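Local atomic coordinates of superoxide dismutase (Acidilobus saccharovorans, PDB entry 4FFK), a protein that probably catalyses the dismutation of superoxide to molecular oxygen and hydrogen peroxide, using a bound iron ion as the redox centre. Residues Leu91-Met99 / Pro173-Ala183. Sequence-based numbering, arbitrary orientation.
Sequences LHTLYWLNM and PLLAVDVFEHA. With FE (Fe (III) ion), chain B.
Asn98 ND2 gives two hydrogen bonds, one to Leu174 O at 3.1 Å, on an in-plane lone pair, and one to Asp207 OD2. Asn98 OD1 accepts from Ala176 N at 2.8 Å, with the donor above the carbonyl plane. The Asn98 amide thus grips the strand at its beta bulge, in the iron/manganese superoxide dismutase fold, where the alpha-hairpin domain meets the C-terminal domain. Replacing Asn98 by an alanine removes the amide and would probably leave Ala176 N, Leu174 O and the Asp207 carboxylate without this mate.

Helix 91-97 crosses strand 173-178 nearly at a right angle (97°). The active site is built at the same junction. Asp178 OD2 binds the iron at 1.9 Å, and His92 NE2 binds the same ion at 2.1 Å. His182 NE2, water 3 and His43 complete the five ligands. The planes of the His92 ring and the Asp178 carboxylate stand 90° apart. His92 ND1 is hydrogen-bonded to Gly88 O. The second carboxylate oxygen, Asp178 OD1, accepts from Phe180 N in an Asx turn, which helps fix the rotation of the group. His182 ND1 hydrogen-bonds Glu181 OE2 of a neighbouring subunit, tying the metal site to the assembly.

Beside the metal, Tyr95 lies between Met99 CE on one face and Asp178 CB on the other. With its CG anti to the backbone N (chi1 -180°), the ring extends along the strand. Its OH bonds Tyr195 and, through water 1, Ala183 O.

Beside Asn98, Leu94 adds an apolar patch: its CD2 touches Pro173 CB at 3.5 Å and Ala176 CB at 3.6 Å.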
ATOM      1  N   LEU A  91      15.884   7.983  -3.941  1.00 21.51           N
ATOM      2  CA  LEU A  91      16.398   7.155  -2.867  1.00 21.38           C
ATOM      3  C   LEU A  91      17.667   6.441  -3.292  1.00 22.36           C
ATOM      4  O   LEU A  91      18.578   6.252  -2.468  1.00 22.03           O
ATOM      5  CB  LEU A  91      15.340   6.163  -2.384  1.00 20.80           C
ATOM      6  CG  LEU A  91      14.220   6.916  -1.662  1.00 20.57           C
ATOM      7  CD1 LEU A  91      13.139   5.832  -1.363  1.00 25.31           C
ATOM      8  CD2 LEU A  91      14.765   7.558  -0.375  1.00 19.92           C
ATOM      9  N   HIS A  92      17.768   6.043  -4.560  1.00 21.35           N
ATOM     10  CA  HIS A  92      19.025   5.399  -4.985  1.00 22.29           C
ATOM     11  C   HIS A  92      20.106   6.417  -4.994  1.00 23.55           C
ATOM     12  O   HIS A  92      21.230   6.119  -4.561  1.00 23.83           O
ATOM     13  CB  HIS A  92      18.912   4.735  -6.332  1.00 21.64           C
ATOM     14  CG  HIS A  92      18.220   3.432  -6.240  1.00 21.49           C
ATOM     15  ND1 HIS A  92      16.842   3.328  -6.246  1.00 21.61           N
ATOM     16  CD2 HIS A  92      18.701   2.183  -6.061  1.00 22.72           C
ATOM     17  CE1 HIS A  92      16.512   2.059  -6.069  1.00 25.38           C
ATOM     18  NE2 HIS A  92      17.622   1.338  -5.968  1.00 24.20           N
ATOM     19  N   THR A  93      19.786   7.592  -5.512  1.00 22.69           N
ATOM     20  CA  THR A  93      20.752   8.674  -5.513  1.00 25.59           C
ATOM     21  C   THR A  93      21.342   8.928  -4.122  1.00 24.71           C
ATOM     22  O   THR A  93      22.559   9.037  -3.975  1.00 26.37           O
ATOM     23  CB  THR A  93      20.142   9.918  -6.051  1.00 22.68           C
ATOM     24  OG1 THR A  93      19.714   9.647  -7.385  1.00 23.09           O
ATOM     25  CG2 THR A  93      21.185  11.031  -6.031  1.00 27.46           C
ATOM     26  N   LEU A  94      20.477   9.006  -3.121  1.00 25.30           N
ATOM     27  CA  LEU A  94      20.889   9.108  -1.712  1.00 25.48           C
ATOM     28  C   LEU A  94      21.722   7.917  -1.311  1.00 25.56           C
ATOM     29  O   LEU A  94      22.858   8.052  -0.769  1.00 27.78           O
ATOM     30  CB  LEU A  94      19.648   9.182  -0.826  1.00 25.09           C
ATOM     31  CG  LEU A  94      19.863   9.322   0.670  1.00 24.68           C
ATOM     32  CD1 LEU A  94      20.730  10.552   0.939  1.00 24.24           C
ATOM     33  CD2 LEU A  94      18.496   9.475   1.345  1.00 22.44           C
ATOM     34  N   TYR A  95      21.175   6.741  -1.538  1.00 24.08           N
ATOM     35  CA  TYR A  95      21.867   5.514  -1.202  1.00 24.53           C
ATOM     36  C   TYR A  95      23.335   5.507  -1.673  1.00 25.80           C
ATOM     37  O   TYR A  95      24.207   5.213  -0.877  1.00 25.92           O
ATOM     38  CB  TYR A  95      21.137   4.391  -1.875  1.00 24.41           C
ATOM     39  CG  TYR A  95      21.671   3.024  -1.664  1.00 23.66           C
ATOM     40  CD1 TYR A  95      22.033   2.245  -2.750  1.00 23.71           C
ATOM     41  CD2 TYR A  95      21.669   2.442  -0.376  1.00 22.11           C
ATOM     42  CE1 TYR A  95      22.455   0.978  -2.589  1.00 24.10           C
ATOM     43  CE2 TYR A  95      22.050   1.143  -0.218  1.00 22.42           C
ATOM     44  CZ  TYR A  95      22.490   0.440  -1.322  1.00 21.40           C
ATOM     45  OH  TYR A  95      22.884  -0.832  -1.177  1.00 21.73           O
ATOM     46  N   TRP A  96      23.583   5.800  -2.945  1.00 24.39           N
ATOM     47  CA  TRP A  96      24.998   5.788  -3.421  1.00 25.62           C
ATOM     48  C   TRP A  96      25.842   6.796  -2.711  1.00 26.85           C
ATOM     49  O   TRP A  96      27.020   6.509  -2.425  1.00 28.14           O
ATOM     50  CB  TRP A  96      25.087   6.079  -4.903  1.00 25.94           C
ATOM     51  CG  TRP A  96      24.138   5.323  -5.736  1.00 24.24           C
ATOM     52  CD1 TRP A  96      23.243   5.848  -6.618  1.00 22.55           C
ATOM     53  CD2 TRP A  96      24.017   3.915  -5.822  1.00 22.79           C
ATOM     54  NE1 TRP A  96      22.599   4.856  -7.273  1.00 23.88           N
ATOM     55  CE2 TRP A  96      23.011   3.651  -6.792  1.00 23.94           C
ATOM     56  CE3 TRP A  96      24.618   2.841  -5.163  1.00 20.64           C
ATOM     57  CZ2 TRP A  96      22.611   2.359  -7.112  1.00 25.34           C
ATOM     58  CZ3 TRP A  96      24.229   1.549  -5.503  1.00 24.45           C
ATOM     59  CH2 TRP A  96      23.224   1.335  -6.466  1.00 26.24           C
ATOM     60  N   LEU A  97      25.278   7.978  -2.486  1.00 27.88           N
ATOM     61  CA  LEU A  97      25.994   9.113  -1.871  1.00 27.82           C
ATOM     62  C   LEU A  97      26.342   8.806  -0.427  1.00 29.95           C
ATOM     63  O   LEU A  97      27.378   9.272   0.128  1.00 30.62           O
ATOM     64  CB  LEU A  97      25.174  10.394  -1.972  1.00 28.09           C
ATOM     65  CG  LEU A  97      25.049  10.974  -3.393  1.00 28.83           C
ATOM     66  CD1 LEU A  97      23.994  12.091  -3.357  1.00 29.36           C
ATOM     67  CD2 LEU A  97      26.455  11.526  -3.928  1.00 31.61           C
ATOM     68  N   ASN A  98      25.516   7.988   0.189  1.00 27.06           N
ATOM     69  CA  ASN A  98      25.679   7.645   1.564  1.00 28.89           C
ATOM     70  C   ASN A  98      26.784   6.606   1.813  1.00 27.68           C
ATOM     71  O   ASN A  98      27.016   6.250   2.935  1.00 28.27           O
ATOM     72  CB  ASN A  98      24.397   6.989   2.082  1.00 29.14           C
ATOM     73  CG  ASN A  98      23.253   7.966   2.304  1.00 30.20           C
ATOM     74  OD1 ASN A  98      22.087   7.545   2.293  1.00 27.94           O
ATOM     75  ND2 ASN A  98      23.558   9.246   2.568  1.00 29.10           N
ATOM     76  N   MET A  99      27.346   6.060   0.759  1.00 29.32           N
ATOM     77  CA  MET A  99      28.387   5.077   0.870  1.00 29.79           C
ATOM     78  C   MET A  99      29.738   5.626   0.358  1.00 31.78           C
ATOM     79  O   MET A  99      29.814   6.621  -0.405  1.00 33.10           O
ATOM     80  CB  MET A  99      28.004   3.818   0.154  1.00 28.89           C
ATOM     81  CG  MET A  99      26.810   3.148   0.874  1.00 27.73           C
ATOM     82  SD  MET A  99      26.379   1.623   0.141  1.00 26.94           S
ATOM     83  CE  MET A  99      25.823   2.081  -1.538  1.00 27.69           C
ATOM     84  N   PRO A 173      15.328  12.926   4.288  1.00 25.55           N
ATOM     85  CA  PRO A 173      16.119  11.699   4.467  1.00 26.14           C
ATOM     86  C   PRO A 173      17.575  12.132   4.491  1.00 26.05           C
ATOM     87  O   PRO A 173      17.974  12.929   3.666  1.00 26.33           O
ATOM     88  CB  PRO A 173      15.839  10.905   3.192  1.00 26.23           C
ATOM     89  CG  PRO A 173      15.445  12.026   2.144  1.00 30.14           C
ATOM     90  CD  PRO A 173      14.592  12.976   3.014  1.00 26.33           C
ATOM     91  N   LEU A 174      18.328  11.567   5.412  1.00 26.18           N
ATOM     92  CA  LEU A 174      19.750  11.852   5.486  1.00 26.28           C
ATOM     93  C   LEU A 174      20.561  10.672   5.025  1.00 27.16           C
ATOM     94  O   LEU A 174      21.625  10.842   4.387  1.00 27.21           O
ATOM     95  CB  LEU A 174      20.153  12.166   6.923  1.00 27.63           C
ATOM     96  CG  LEU A 174      19.280  13.255   7.549  1.00 28.24           C
ATOM     97  CD1 LEU A 174      19.620  13.510   9.009  1.00 24.91           C
ATOM     98  CD2 LEU A 174      19.402  14.493   6.723  1.00 29.37           C
ATOM     99  N   LEU A 175      20.078   9.481   5.378  1.00 26.00           N
ATOM    100  CA  LEU A 175      20.846   8.277   5.175  1.00 25.15           C
ATOM    101  C   LEU A 175      19.820   7.217   4.865  1.00 24.93           C
ATOM    102  O   LEU A 175      18.773   7.199   5.470  1.00 26.02           O
ATOM    103  CB  LEU A 175      21.539   7.917   6.499  1.00 26.26           C
ATOM    104  CG  LEU A 175      22.139   6.521   6.594  1.00 25.61           C
ATOM    105  CD1 LEU A 175      23.288   6.340   5.560  1.00 25.80           C
ATOM    106  CD2 LEU A 175      22.598   6.343   8.028  1.00 28.96           C
ATOM    107  N   ALA A 176      20.107   6.365   3.911  1.00 24.49           N
ATOM    108  CA  ALA A 176      19.108   5.400   3.494  1.00 22.36           C
ATOM    109  C   ALA A 176      19.827   4.139   3.163  1.00 21.23           C
ATOM    110  O   ALA A 176      20.908   4.167   2.555  1.00 22.93           O
ATOM    111  CB  ALA A 176      18.338   5.958   2.277  1.00 19.98           C
ATOM    112  N   VAL A 177      19.238   3.021   3.529  1.00 20.72           N
ATOM    113  CA  VAL A 177      19.763   1.744   3.078  1.00 20.61           C
ATOM    114  C   VAL A 177      18.628   1.066   2.295  1.00 19.53           C
ATOM    115  O   VAL A 177      17.515   0.983   2.763  1.00 21.45           O
ATOM    116  CB  VAL A 177      20.248   0.859   4.247  1.00 20.54           C
ATOM    117  CG1 VAL A 177      19.181   0.686   5.326  1.00 22.67           C
ATOM    118  CG2 VAL A 177      20.732  -0.483   3.734  1.00 21.67           C
ATOM    119  N   ASP A 178      18.954   0.644   1.106  1.00 20.21           N
ATOM    120  CA  ASP A 178      18.045  -0.142   0.261  1.00 20.12           C
ATOM    121  C   ASP A 178      18.002  -1.563   0.709  1.00 19.33           C
ATOM    122  O   ASP A 178      19.050  -2.255   0.837  1.00 20.72           O
ATOM    123  CB  ASP A 178      18.655  -0.084  -1.124  1.00 19.21           C
ATOM    124  CG  ASP A 178      17.773  -0.603  -2.197  1.00 22.96           C
ATOM    125  OD1 ASP A 178      16.640  -0.973  -1.961  1.00 22.60           O
ATOM    126  OD2 ASP A 178      18.252  -0.539  -3.327  1.00 19.59           O
ATOM    127  N   VAL A 179      16.789  -2.057   0.948  1.00 18.91           N
ATOM    128  CA  VAL A 179      16.593  -3.483   1.182  1.00 18.35           C
ATOM    129  C   VAL A 179      15.625  -4.141   0.210  1.00 17.85           C
ATOM    130  O   VAL A 179      15.061  -5.204   0.480  1.00 17.97           O
ATOM    131  CB  VAL A 179      16.188  -3.788   2.615  1.00 20.14           C
ATOM    132  CG1 VAL A 179      17.280  -3.394   3.553  1.00 19.48           C
ATOM    133  CG2 VAL A 179      14.876  -2.970   3.014  1.00 19.48           C
ATOM    134  N   PHE A 180      15.501  -3.563  -0.981  1.00 18.88           N
ATOM    135  CA  PHE A 180      15.064  -4.387  -2.040  1.00 18.42           C
ATOM    136  C   PHE A 180      16.071  -5.507  -2.238  1.00 19.77           C
ATOM    137  O   PHE A 180      17.265  -5.304  -2.101  1.00 19.41           O
ATOM    138  CB  PHE A 180      15.086  -3.628  -3.334  1.00 18.33           C
ATOM    139  CG  PHE A 180      13.888  -2.806  -3.575  1.00 19.42           C
ATOM    140  CD1 PHE A 180      13.100  -3.114  -4.698  1.00 19.65           C
ATOM    141  CD2 PHE A 180      13.569  -1.715  -2.745  1.00 20.19           C
ATOM    142  CE1 PHE A 180      11.949  -2.290  -5.032  1.00 17.62           C
ATOM    143  CE2 PHE A 180      12.415  -0.932  -3.040  1.00 18.20           C
ATOM    144  CZ  PHE A 180      11.644  -1.254  -4.198  1.00 19.09           C
ATOM    145  N   GLU A 181      15.570  -6.664  -2.605  1.00 20.28           N
ATOM    146  CA  GLU A 181      16.468  -7.804  -2.705  1.00 21.40           C
ATOM    147  C   GLU A 181      17.606  -7.556  -3.661  1.00 20.87           C
ATOM    148  O   GLU A 181      18.703  -8.079  -3.508  1.00 21.53           O
ATOM    149  CB  GLU A 181      15.674  -8.980  -3.148  1.00 20.72           C
ATOM    150  CG  GLU A 181      14.826  -9.483  -1.958  1.00 24.61           C
ATOM    151  CD  GLU A 181      13.769 -10.443  -2.347  1.00 26.25           C
ATOM    152  OE1 GLU A 181      13.339 -10.483  -3.520  1.00 22.75           O
ATOM    153  OE2 GLU A 181      13.335 -11.216  -1.474  1.00 28.75           O
ATOM    154  N   HIS A 182      17.354  -6.771  -4.708  1.00 20.43           N
ATOM    155  CA  HIS A 182      18.445  -6.569  -5.660  1.00 20.67           C
ATOM    156  C   HIS A 182      19.659  -5.823  -5.084  1.00 21.02           C
ATOM    157  O   HIS A 182      20.741  -5.949  -5.647  1.00 22.59           O
ATOM    158  CB  HIS A 182      17.980  -5.858  -6.919  1.00 20.14           C
ATOM    159  CG  HIS A 182      17.533  -4.487  -6.668  1.00 20.73           C
ATOM    160  ND1 HIS A 182      16.225  -4.107  -6.859  1.00 23.17           N
ATOM    161  CD2 HIS A 182      18.184  -3.402  -6.177  1.00 22.61           C
ATOM    162  CE1 HIS A 182      16.089  -2.841  -6.542  1.00 22.85           C
ATOM    163  NE2 HIS A 182      17.273  -2.372  -6.148  1.00 22.45           N
ATOM    164  N   ALA A 183      19.483  -5.150  -3.952  1.00 20.20           N
ATOM    165  CA  ALA A 183      20.569  -4.417  -3.334  1.00 19.71           C
ATOM    166  C   ALA A 183      21.575  -5.432  -2.801  1.00 21.26           C
ATOM    167  O   ALA A 183      22.745  -5.097  -2.648  1.00 21.68           O
ATOM    168  CB  ALA A 183      20.064  -3.496  -2.218  1.00 20.19           C
TER
HETATM  169 FE    FE B 301      17.655  -0.550  -5.155  1.00 22.90          FE
HETATM  170  O   HOH W   1      23.413  -2.464  -3.513  1.00 21.98           O
HETATM  171  O   HOH W   2      23.632   3.852   1.714  1.00 26.64           O
HETATM  172  O   HOH W   3      15.702  -0.391  -4.547  1.00 21.62           O